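Local coordinates for protein phosphodiesterase (Pseudomonas aeruginosa, PDB 4G75) that is a colicin M-like bacteriocin, a magnesium-binding phosphodiesterase that probably kills rival bacteria by cleaving the lipid-linked precursor of peptidoglycan, at residues 234-239 / 281-286. Sequence-based numbering, arbitrary orientation.
Sequences GEIRAY and GAIPVN. With EDO (1,2-ethanediol), chain C.
I236 turns CG1 beside its own backbone N (chi1 -67°), and V285 swings CG2 beside its own N as well, which brings the two branches obliquely together, I236 CG1 to V285 CG2 at 3.7 Å. I283 lies on the same face, its CB 4.1 Å from CB of I236, and the three make an apolar patch. Beneath them the backbones pair as antiparallel strands. G234 and V285 form one hydrogen-bonded pair and I236 and I283 the next, each with two N-H...O=C bonds; I236 N reaches I283 O at 2.8 Å. P284, with no N-H to give, falls at the non-hydrogen-bonded position opposite E235, so the ladder loses nothing there. On that face E235 holds CG between backbone N and carbonyl carbon (chi1 63°), and E235 CD lies 3.5 Å from A282 CB. In one of two modelled R237 conformers, R237 NH1 bridges to the anti lone pair of E235 OE2 (2.9 Å), near the guanidinium plane, while R237 NE donates to O2 of an ethanediol, probably from the crystallisation liquor. Beyond the R237-A282 pair, toward G281, the backbones move apart and a water bridges A238 N and G281 O. I236 packs on loop residues P170 and V172, and I283 on I163. The pairing adds strand 283-290 to the mixed sheet of the colicin M region, alongside strand 229-243, which also pairs with strands 275-278 and 213-224.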
loop_
_atom_site.group_PDB
_atom_site.type_symbol
_atom_site.label_atom_id
_atom_site.label_comp_id
_atom_site.label_asym_id
_atom_site.label_seq_id
_atom_site.Cartn_x
_atom_site.Cartn_y
_atom_site.Cartn_z
ATOM N N GLY A 234 -18.691 -21.281 -4.697
ATOM C CA GLY A 234 -19.073 -20.014 -4.117
ATOM C C GLY A 234 -17.989 -18.996 -4.341
ATOM O O GLY A 234 -17.321 -19.005 -5.372
ATOM N N GLU A 235 -17.811 -18.114 -3.370
ATOM C CA GLU A 235 -16.809 -17.073 -3.515
ATOM C C GLU A 235 -16.310 -16.579 -2.173
ATOM O O GLU A 235 -16.920 -16.818 -1.124
ATOM C CB GLU A 235 -17.357 -15.911 -4.345
ATOM C CG GLU A 235 -18.530 -15.206 -3.722
ATOM C CD GLU A 235 -19.198 -14.236 -4.678
ATOM O OE1 GLU A 235 -19.105 -14.440 -5.904
ATOM O OE2 GLU A 235 -19.818 -13.270 -4.199
ATOM N N ILE A 236 -15.177 -15.900 -2.226
ATOM C CA ILE A 236 -14.595 -15.239 -1.079
ATOM C C ILE A 236 -14.759 -13.737 -1.273
ATOM O O ILE A 236 -14.410 -13.198 -2.328
ATOM C CB ILE A 236 -13.085 -15.570 -0.975
ATOM C CG1 ILE A 236 -12.891 -17.058 -0.656
ATOM C CG2 ILE A 236 -12.408 -14.702 0.073
ATOM C CD1 ILE A 236 -11.448 -17.487 -0.610
ATOM N N ARG A 237 -15.335 -13.074 -0.276
ATOM C CA ARG A 237 -15.386 -11.621 -0.245
ATOM C C ARG A 237 -14.649 -11.120 0.991
ATOM O O ARG A 237 -14.148 -11.912 1.782
ATOM C CB ARG A 237 -16.834 -11.127 -0.263
ATOM C CG ARG A 237 -17.639 -11.678 -1.433
ATOM C CD ARG A 237 -18.814 -10.781 -1.791
ATOM N NE ARG A 237 -19.852 -10.791 -0.767
ATOM C CZ ARG A 237 -20.836 -11.682 -0.718
ATOM N NH1 ARG A 237 -20.904 -12.641 -1.632
ATOM N NH2 ARG A 237 -21.743 -11.620 0.248
ATOM N N ALA A 238 -14.577 -9.804 1.151
ATOM C CA ALA A 238 -13.859 -9.246 2.285
ATOM C C ALA A 238 -14.576 -8.032 2.832
ATOM O O ALA A 238 -15.084 -7.205 2.070
ATOM C CB ALA A 238 -12.435 -8.871 1.886
ATOM N N TYR A 239 -14.585 -7.918 4.156
ATOM C CA TYR A 239 -15.165 -6.753 4.809
ATOM C C TYR A 239 -14.229 -5.546 4.772
ATOM O O TYR A 239 -13.005 -5.691 4.682
ATOM C CB TYR A 239 -15.524 -7.076 6.262
ATOM C CG TYR A 239 -16.591 -8.141 6.416
ATOM C CD1 TYR A 239 -17.938 -7.803 6.469
ATOM C CD2 TYR A 239 -16.250 -9.482 6.507
ATOM C CE1 TYR A 239 -18.916 -8.771 6.611
ATOM C CE2 TYR A 239 -17.226 -10.466 6.648
ATOM C CZ TYR A 239 -18.557 -10.101 6.698
ATOM O OH TYR A 239 -19.538 -11.067 6.846
ATOM N N GLY A 281 -15.248 -6.856 -4.329
ATOM C CA GLY A 281 -15.100 -7.906 -5.323
ATOM C C GLY A 281 -15.107 -9.281 -4.701
ATOM O O GLY A 281 -15.209 -9.431 -3.475
ATOM N N ALA A 282 -14.991 -10.295 -5.548
ATOM C CA ALA A 282 -15.015 -11.667 -5.080
ATOM C C ALA A 282 -13.923 -12.501 -5.726
ATOM O O ALA A 282 -13.550 -12.280 -6.880
ATOM C CB ALA A 282 -16.385 -12.292 -5.346
ATOM N N ILE A 283 -13.411 -13.459 -4.967
ATOM C CA ILE A 283 -12.511 -14.463 -5.512
ATOM C C ILE A 283 -13.328 -15.738 -5.655
ATOM O O ILE A 283 -13.842 -16.245 -4.664
ATOM C CB ILE A 283 -11.332 -14.726 -4.565
ATOM C CG1 ILE A 283 -10.563 -13.426 -4.292
ATOM C CG2 ILE A 283 -10.407 -15.814 -5.130
ATOM C CD1 ILE A 283 -9.572 -13.526 -3.139
ATOM N N PRO A 284 -13.463 -16.254 -6.890
ATOM C CA PRO A 284 -14.254 -17.469 -7.132
ATOM C C PRO A 284 -13.696 -18.693 -6.413
ATOM O O PRO A 284 -12.477 -18.868 -6.331
ATOM C CB PRO A 284 -14.140 -17.665 -8.648
ATOM C CG PRO A 284 -13.814 -16.311 -9.187
ATOM C CD PRO A 284 -12.944 -15.678 -8.143
ATOM N N VAL A 285 -14.589 -19.537 -5.909
ATOM C CA VAL A 285 -14.191 -20.795 -5.293
ATOM C C VAL A 285 -14.938 -21.958 -5.930
ATOM O O VAL A 285 -16.170 -21.965 -5.990
ATOM C CB VAL A 285 -14.454 -20.808 -3.774
ATOM C CG1 VAL A 285 -14.017 -22.131 -3.180
ATOM C CG2 VAL A 285 -13.712 -19.663 -3.092
ATOM N N ASN A 286 -14.169 -22.929 -6.412
ATOM C CA ASN A 286 -14.717 -24.138 -7.007
ATOM C C ASN A 286 -13.863 -25.326 -6.583
ATOM O O ASN A 286 -12.831 -25.607 -7.192
ATOM C CB ASN A 286 -14.741 -24.011 -8.533
ATOM C CG ASN A 286 -15.504 -25.137 -9.210
ATOM O OD1 ASN A 286 -16.314 -25.824 -8.586
ATOM N ND2 ASN A 286 -15.254 -25.322 -10.503
HETATM C C1 EDO C . -18.625 -9.034 3.137
HETATM O O1 EDO C . -20.045 -9.141 3.279
HETATM C C2 EDO C . -18.343 -8.028 2.029
HETATM O O2 EDO C . -19.028 -8.465 0.849
HETATM O O HOH W 1 -15.427 -8.113 -1.142
#